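Local structure of DUF4875 domain-containing protein (Desulfovibrio piger, 4LG3) at residues Arg45-Ala57 / Gln117-Lys129. The protein is of unknown function, a member of the DUF4875 family, which is grouped with CamS-like proteins. Numbering follows the deposited sequence.
Sequences RRDSSTVSKRQLA and QATPRGLTAQELK. With SO4 (sulfate ion), chain E.
Ser48 clasps Leu123 from two directions: its backbone N donates to Leu123 O (2.8 Å), while its OG, held between the backbone N and the carbonyl carbon (chi1 49°), accepts from Leu123 N at 3.0 Å. One residue earlier, Asp47 OD2 accepts from Ala125 N (3.0 Å), which approaches from above the carboxylate plane, 70° out of it. The other oxygen, OD1, is met nearly along its C-O axis by Ser49 N, closing an Asx turn; with both oxygens bonded, the carboxylate's rotation is probably fixed. Gly122 CA packs 3.0 Å from Ser48 O. Beside it, Arg121 grips Glu127 end-on, NH1 to OE1 and NH2 to OE2, and OE1 also accepts from Thr124 N. At the other end a water links Lys53 N to Pro120 O. The extended Lys53 chain runs past Ala118, CG lying 3.7 Å from its CB, toward a salt bridge with Glu175. Leu56 CD1 presses on Thr119 OG1 (3.2 Å), and Leu128 CD1 touches Arg46 O. Thus two loops run antiparallel alongside each other, each leading into a helix with a capping box, Ser52-Gln55 before helix 53-71 and Thr124-Glu127 before helix 125-137.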
ATOM      1  N   ARG A  45       2.462   6.790   9.641  1.00 43.05           N
ATOM      2  CA  ARG A  45       3.912   6.804   9.825  1.00 43.83           C
ATOM      3  C   ARG A  45       4.541   7.940   8.995  1.00 49.51           C
ATOM      4  O   ARG A  45       4.367   7.998   7.779  1.00 48.78           O
ATOM      5  CB  ARG A  45       4.516   5.441   9.467  1.00 40.69           C
ATOM      6  CG  ARG A  45       5.986   5.381   9.800  1.00 51.37           C
ATOM      7  CD  ARG A  45       6.393   3.999  10.137  1.00 53.74           C
ATOM      8  NE  ARG A  45       7.818   3.931  10.420  1.00 57.41           N
ATOM      9  CZ  ARG A  45       8.456   2.798  10.682  1.00 69.63           C
ATOM     10  NH1 ARG A  45       7.793   1.644  10.710  1.00 53.60           N
ATOM     11  NH2 ARG A  45       9.765   2.804  10.905  1.00 57.99           N
ATOM     12  N   ARG A  46       5.222   8.859   9.693  1.00 48.30           N
ATOM     13  CA  ARG A  46       5.812  10.081   9.160  1.00 49.24           C
ATOM     14  C   ARG A  46       6.887   9.804   8.103  1.00 52.29           C
ATOM     15  O   ARG A  46       6.958  10.533   7.124  1.00 51.85           O
ATOM     16  CB  ARG A  46       6.371  10.944  10.304  1.00 51.05           C
ATOM     17  CG  ARG A  46       5.288  11.480  11.236  1.00 60.09           C
ATOM     18  CD  ARG A  46       5.795  12.588  12.125  1.00 71.35           C
ATOM     19  NE  ARG A  46       5.884  12.163  13.519  1.00 93.01           N
ATOM     20  CZ  ARG A  46       5.221  12.729  14.529  1.00113.88           C
ATOM     21  NH1 ARG A  46       4.394  13.747  14.307  1.00101.63           N
ATOM     22  NH2 ARG A  46       5.371  12.277  15.765  1.00100.54           N
ATOM     23  N   ASP A  47       7.717   8.770   8.308  1.00 48.26           N
ATOM     24  CA  ASP A  47       8.801   8.399   7.402  1.00 47.01           C
ATOM     25  C   ASP A  47       9.023   6.888   7.452  1.00 46.57           C
ATOM     26  O   ASP A  47       9.331   6.363   8.506  1.00 46.68           O
ATOM     27  CB  ASP A  47      10.091   9.169   7.783  1.00 50.97           C
ATOM     28  CG  ASP A  47      11.195   9.211   6.728  1.00 59.58           C
ATOM     29  OD1 ASP A  47      11.621   8.130   6.267  1.00 59.55           O
ATOM     30  OD2 ASP A  47      11.678  10.329   6.411  1.00 65.47           O
ATOM     31  N   SER A  48       8.859   6.194   6.328  1.00 41.66           N
ATOM     32  CA  SER A  48       9.075   4.741   6.244  1.00 40.91           C
ATOM     33  C   SER A  48      10.313   4.386   5.350  1.00 45.62           C
ATOM     34  O   SER A  48      10.506   3.214   4.998  1.00 44.12           O
ATOM     35  CB  SER A  48       7.815   4.030   5.734  1.00 42.12           C
ATOM     36  OG  SER A  48       7.261   4.604   4.561  1.00 45.14           O
ATOM     37  N   SER A  49      11.191   5.365   5.064  1.00 43.74           N
ATOM     38  CA  SER A  49      12.341   5.114   4.175  1.00 45.21           C
ATOM     39  C   SER A  49      13.385   4.150   4.771  1.00 51.35           C
ATOM     40  O   SER A  49      14.203   3.595   4.015  1.00 51.25           O
ATOM     41  CB  SER A  49      13.006   6.414   3.747  1.00 45.50           C
ATOM     42  OG  SER A  49      13.389   7.155   4.890  1.00 48.45           O
ATOM     43  N   THR A  50      13.312   3.904   6.095  1.00 48.44           N
ATOM     44  CA  THR A  50      14.214   2.977   6.799  1.00 50.01           C
ATOM     45  C   THR A  50      13.563   1.603   6.999  1.00 52.19           C
ATOM     46  O   THR A  50      14.200   0.712   7.543  1.00 54.41           O
ATOM     47  CB  THR A  50      14.663   3.552   8.131  1.00 63.95           C
ATOM     48  OG1 THR A  50      13.503   3.819   8.931  1.00 72.80           O
ATOM     49  CG2 THR A  50      15.520   4.786   7.960  1.00 61.19           C
ATOM     50  N   VAL A  51      12.311   1.434   6.546  1.00 46.13           N
ATOM     51  CA  VAL A  51      11.578   0.170   6.594  1.00 44.44           C
ATOM     52  C   VAL A  51      12.057  -0.667   5.391  1.00 48.35           C
ATOM     53  O   VAL A  51      11.989  -0.201   4.254  1.00 46.50           O
ATOM     54  CB  VAL A  51      10.032   0.361   6.623  1.00 44.62           C
ATOM     55  CG1 VAL A  51       9.317  -0.973   6.739  1.00 43.06           C
ATOM     56  CG2 VAL A  51       9.617   1.274   7.773  1.00 43.74           C
ATOM     57  N   SER A  52      12.620  -1.864   5.660  1.00 44.99           N
ATOM     58  CA  SER A  52      13.109  -2.754   4.614  1.00 44.32           C
ATOM     59  C   SER A  52      11.961  -3.401   3.808  1.00 50.41           C
ATOM     60  O   SER A  52      10.805  -3.413   4.244  1.00 49.43           O
ATOM     61  CB  SER A  52      13.985  -3.839   5.214  1.00 43.88           C
ATOM     62  OG  SER A  52      13.218  -4.690   6.042  1.00 47.51           O
ATOM     63  N   LYS A  53      12.309  -3.958   2.638  1.00 49.32           N
ATOM     64  CA  LYS A  53      11.414  -4.696   1.757  1.00 48.52           C
ATOM     65  C   LYS A  53      10.842  -5.890   2.531  1.00 54.05           C
ATOM     66  O   LYS A  53       9.645  -6.193   2.424  1.00 53.03           O
ATOM     67  CB  LYS A  53      12.199  -5.181   0.517  1.00 50.61           C
ATOM     68  CG  LYS A  53      11.329  -5.840  -0.530  1.00 47.81           C
ATOM     69  CD  LYS A  53      12.126  -6.390  -1.679  1.00 48.16           C
ATOM     70  CE  LYS A  53      11.212  -7.105  -2.645  1.00 43.72           C
ATOM     71  NZ  LYS A  53      11.945  -7.599  -3.835  1.00 44.94           N
ATOM     72  N   ARG A  54      11.715  -6.550   3.319  1.00 50.57           N
ATOM     73  CA  ARG A  54      11.378  -7.703   4.135  1.00 50.81           C
ATOM     74  C   ARG A  54      10.326  -7.317   5.188  1.00 54.06           C
ATOM     75  O   ARG A  54       9.369  -8.057   5.385  1.00 55.87           O
ATOM     76  CB  ARG A  54      12.652  -8.286   4.766  1.00 54.00           C
ATOM     77  CG  ARG A  54      12.472  -9.605   5.506  1.00 73.70           C
ATOM     78  CD  ARG A  54      12.259 -10.787   4.587  1.00 89.17           C
ATOM     79  NE  ARG A  54      12.186 -12.067   5.295  1.00 92.28           N
ATOM     80  CZ  ARG A  54      11.073 -12.583   5.813  1.00102.72           C
ATOM     81  NH1 ARG A  54       9.922 -11.912   5.742  1.00 83.48           N
ATOM     82  NH2 ARG A  54      11.104 -13.766   6.417  1.00 88.38           N
ATOM     83  N   GLN A  55      10.458  -6.143   5.803  1.00 47.86           N
ATOM     84  CA  GLN A  55       9.509  -5.653   6.802  1.00 45.71           C
ATOM     85  C   GLN A  55       8.159  -5.303   6.165  1.00 47.84           C
ATOM     86  O   GLN A  55       7.125  -5.587   6.758  1.00 46.93           O
ATOM     87  CB  GLN A  55      10.094  -4.452   7.525  1.00 47.46           C
ATOM     88  CG  GLN A  55      11.119  -4.858   8.574  1.00 55.93           C
ATOM     89  CD  GLN A  55      11.881  -3.691   9.133  1.00 71.03           C
ATOM     90  OE1 GLN A  55      11.980  -2.627   8.522  1.00 63.49           O
ATOM     91  NE2 GLN A  55      12.452  -3.866  10.311  1.00 66.46           N
ATOM     92  N   LEU A  56       8.173  -4.727   4.947  1.00 42.65           N
ATOM     93  CA  LEU A  56       6.963  -4.392   4.205  1.00 39.86           C
ATOM     94  C   LEU A  56       6.199  -5.669   3.843  1.00 43.94           C
ATOM     95  O   LEU A  56       4.985  -5.727   4.013  1.00 41.74           O
ATOM     96  CB  LEU A  56       7.285  -3.557   2.935  1.00 39.09           C
ATOM     97  CG  LEU A  56       7.918  -2.149   3.157  1.00 41.99           C
ATOM     98  CD1 LEU A  56       8.325  -1.540   1.840  1.00 41.53           C
ATOM     99  CD2 LEU A  56       6.973  -1.217   3.903  1.00 38.31           C
ATOM    100  N   ALA A  57       6.919  -6.703   3.378  1.00 43.78           N
ATOM    101  CA  ALA A  57       6.369  -8.024   3.047  1.00 43.28           C
ATOM    102  C   ALA A  57       5.795  -8.705   4.303  1.00 47.03           C
ATOM    103  O   ALA A  57       4.660  -9.166   4.270  1.00 46.47           O
ATOM    104  CB  ALA A  57       7.443  -8.899   2.415  1.00 44.91           C
ATOM    105  N   GLN A 117       4.236  -8.642  -3.644  1.00 38.47           N
ATOM    106  CA  GLN A 117       4.985  -7.460  -4.061  1.00 39.23           C
ATOM    107  C   GLN A 117       5.389  -6.639  -2.887  1.00 43.03           C
ATOM    108  O   GLN A 117       4.685  -6.616  -1.891  1.00 44.16           O
ATOM    109  CB  GLN A 117       4.202  -6.558  -5.038  1.00 39.62           C
ATOM    110  CG  GLN A 117       3.779  -7.211  -6.329  1.00 36.52           C
ATOM    111  CD  GLN A 117       2.976  -6.241  -7.147  1.00 62.01           C
ATOM    112  OE1 GLN A 117       3.445  -5.717  -8.161  1.00 53.47           O
ATOM    113  NE2 GLN A 117       1.735  -5.974  -6.724  1.00 54.65           N
ATOM    114  N   ALA A 118       6.534  -5.984  -2.987  1.00 40.25           N
ATOM    115  CA  ALA A 118       7.034  -5.062  -1.974  1.00 41.16           C
ATOM    116  C   ALA A 118       8.037  -4.127  -2.618  1.00 48.46           C
ATOM    117  O   ALA A 118       8.790  -4.547  -3.501  1.00 50.80           O
ATOM    118  CB  ALA A 118       7.655  -5.809  -0.796  1.00 42.49           C
ATOM    119  N   THR A 119       8.000  -2.850  -2.233  1.00 44.95           N
ATOM    120  CA  THR A 119       8.943  -1.848  -2.735  1.00 45.46           C
ATOM    121  C   THR A 119      10.299  -2.092  -2.025  1.00 51.75           C
ATOM    122  O   THR A 119      10.305  -2.616  -0.904  1.00 50.80           O
ATOM    123  CB  THR A 119       8.401  -0.423  -2.498  1.00 46.03           C
ATOM    124  OG1 THR A 119       8.012  -0.287  -1.138  1.00 44.10           O
ATOM    125  CG2 THR A 119       7.252  -0.056  -3.403  1.00 43.43           C
ATOM    126  N   PRO A 120      11.457  -1.694  -2.598  1.00 50.64           N
ATOM    127  CA  PRO A 120      12.740  -1.950  -1.885  1.00 51.36           C
ATOM    128  C   PRO A 120      12.866  -1.218  -0.541  1.00 55.26           C
ATOM    129  O   PRO A 120      13.707  -1.588   0.267  1.00 57.46           O
ATOM    130  CB  PRO A 120      13.813  -1.493  -2.876  1.00 54.51           C
ATOM    131  CG  PRO A 120      13.105  -0.665  -3.901  1.00 58.06           C
ATOM    132  CD  PRO A 120      11.674  -1.099  -3.936  1.00 51.87           C
ATOM    133  N   ARG A 121      12.021  -0.203  -0.298  1.00 51.48           N
ATOM    134  CA  ARG A 121      11.956   0.638   0.922  1.00 50.80           C
ATOM    135  C   ARG A 121      10.640   1.391   0.989  1.00 53.51           C
ATOM    136  O   ARG A 121       9.932   1.466  -0.021  1.00 53.98           O
ATOM    137  CB  ARG A 121      13.109   1.664   0.930  1.00 50.90           C
ATOM    138  CG  ARG A 121      13.119   2.610  -0.281  1.00 57.28           C
ATOM    139  CD  ARG A 121      13.938   3.858  -0.019  1.00 58.89           C
ATOM    140  NE  ARG A 121      13.983   4.763  -1.171  1.00 58.17           N
ATOM    141  CZ  ARG A 121      13.219   5.842  -1.321  1.00 62.17           C
ATOM    142  NH1 ARG A 121      12.326   6.168  -0.396  1.00 44.82           N
ATOM    143  NH2 ARG A 121      13.353   6.611  -2.388  1.00 50.06           N
ATOM    144  N   GLY A 122      10.363   2.006   2.138  1.00 48.32           N
ATOM    145  CA  GLY A 122       9.221   2.903   2.297  1.00 46.33           C
ATOM    146  C   GLY A 122       9.591   4.300   1.825  1.00 49.51           C
ATOM    147  O   GLY A 122      10.640   4.485   1.205  1.00 52.07           O
ATOM    148  N   LEU A 123       8.778   5.311   2.131  1.00 44.33           N
ATOM    149  CA  LEU A 123       9.051   6.661   1.614  1.00 44.07           C
ATOM    150  C   LEU A 123       9.461   7.655   2.693  1.00 50.37           C
ATOM    151  O   LEU A 123       9.115   7.499   3.864  1.00 50.13           O
ATOM    152  CB  LEU A 123       7.813   7.210   0.845  1.00 42.70           C
ATOM    153  CG  LEU A 123       7.103   6.287  -0.203  1.00 45.08           C
ATOM    154  CD1 LEU A 123       6.048   7.049  -0.959  1.00 45.06           C
ATOM    155  CD2 LEU A 123       8.089   5.678  -1.219  1.00 44.01           C
ATOM    156  N   THR A 124      10.206   8.693   2.286  1.00 49.42           N
ATOM    157  CA  THR A 124      10.654   9.760   3.188  1.00 50.74           C
ATOM    158  C   THR A 124       9.477  10.689   3.471  1.00 54.66           C
ATOM    159  O   THR A 124       8.517  10.721   2.698  1.00 55.01           O
ATOM    160  CB  THR A 124      11.842  10.552   2.589  1.00 54.99           C
ATOM    161  OG1 THR A 124      11.411  11.258   1.430  1.00 55.34           O
ATOM    162  CG2 THR A 124      13.021   9.685   2.235  1.00 49.68           C
ATOM    163  N   ALA A 125       9.570  11.483   4.533  1.00 51.54           N
ATOM    164  CA  ALA A 125       8.537  12.474   4.865  1.00 51.06           C
ATOM    165  C   ALA A 125       8.302  13.415   3.677  1.00 55.28           C
ATOM    166  O   ALA A 125       7.157  13.760   3.388  1.00 52.97           O
ATOM    167  CB  ALA A 125       8.948  13.269   6.093  1.00 53.07           C
ATOM    168  N   GLN A 126       9.395  13.798   2.970  1.00 54.43           N
ATOM    169  CA  GLN A 126       9.319  14.685   1.806  1.00 54.88           C
ATOM    170  C   GLN A 126       8.587  14.016   0.638  1.00 55.64           C
ATOM    171  O   GLN A 126       7.749  14.652   0.002  1.00 54.16           O
ATOM    172  CB  GLN A 126      10.702  15.142   1.373  1.00 57.91           C
ATOM    173  CG  GLN A 126      10.637  16.419   0.566  1.00 65.57           C
ATOM    174  CD  GLN A 126      11.915  16.702  -0.139  1.00 81.89           C
ATOM    175  OE1 GLN A 126      12.355  15.942  -1.005  1.00 79.83           O
ATOM    176  NE2 GLN A 126      12.499  17.835   0.177  1.00 78.65           N
ATOM    177  N   GLU A 127       8.883  12.726   0.388  1.00 51.04           N
ATOM    178  CA  GLU A 127       8.230  11.935  -0.666  1.00 47.63           C
ATOM    179  C   GLU A 127       6.724  11.808  -0.385  1.00 48.39           C
ATOM    180  O   GLU A 127       5.910  11.946  -1.298  1.00 48.49           O
ATOM    181  CB  GLU A 127       8.883  10.559  -0.791  1.00 46.97           C
ATOM    182  CG  GLU A 127      10.182  10.575  -1.592  1.00 46.72           C
ATOM    183  CD  GLU A 127      11.042   9.325  -1.495  1.00 49.06           C
ATOM    184  OE1 GLU A 127      10.898   8.553  -0.520  1.00 53.01           O
ATOM    185  OE2 GLU A 127      11.922   9.157  -2.365  1.00 55.07           O
ATOM    186  N   LEU A 128       6.371  11.612   0.879  1.00 42.86           N
ATOM    187  CA  LEU A 128       4.994  11.484   1.347  1.00 41.23           C
ATOM    188  C   LEU A 128       4.234  12.803   1.243  1.00 46.23           C
ATOM    189  O   LEU A 128       3.062  12.802   0.865  1.00 46.01           O
ATOM    190  CB  LEU A 128       4.976  10.956   2.791  1.00 40.83           C
ATOM    191  CG  LEU A 128       5.374   9.480   2.987  1.00 42.97           C
ATOM    192  CD1 LEU A 128       5.603   9.189   4.444  1.00 43.20           C
ATOM    193  CD2 LEU A 128       4.345   8.540   2.407  1.00 41.03           C
ATOM    194  N   LYS A 129       4.910  13.924   1.525  1.00 45.67           N
ATOM    195  CA  LYS A 129       4.353  15.268   1.403  1.00 47.16           C
ATOM    196  C   LYS A 129       4.092  15.576  -0.076  1.00 52.87           C
ATOM    197  O   LYS A 129       3.045  16.146  -0.388  1.00 54.66           O
ATOM    198  CB  LYS A 129       5.302  16.323   2.037  1.00 51.77           C
ATOM    199  CG  LYS A 129       4.794  17.775   2.013  1.00 70.33           C
ATOM    200  CD  LYS A 129       3.809  18.083   3.149  1.00 88.78           C
ATOM    201  CE  LYS A 129       2.676  18.994   2.718  1.00104.10           C
ATOM    202  NZ  LYS A 129       1.502  18.890   3.633  1.00112.77           N
TER
HETATM  203  S   SO4 E 302       6.956  11.540  18.383  0.50 79.78           S
HETATM  204  O1  SO4 E 302       6.957  10.831  19.667  0.50 79.73           O
HETATM  205  O2  SO4 E 302       5.996  12.658  18.400  0.50 78.82           O
HETATM  206  O3  SO4 E 302       8.297  12.076  18.122  0.50 79.98           O
HETATM  207  O4  SO4 E 302       6.586  10.572  17.346  0.50 79.05           O
HETATM  208  O   HOH W   1      15.193  -3.437   1.848  1.00 53.21           O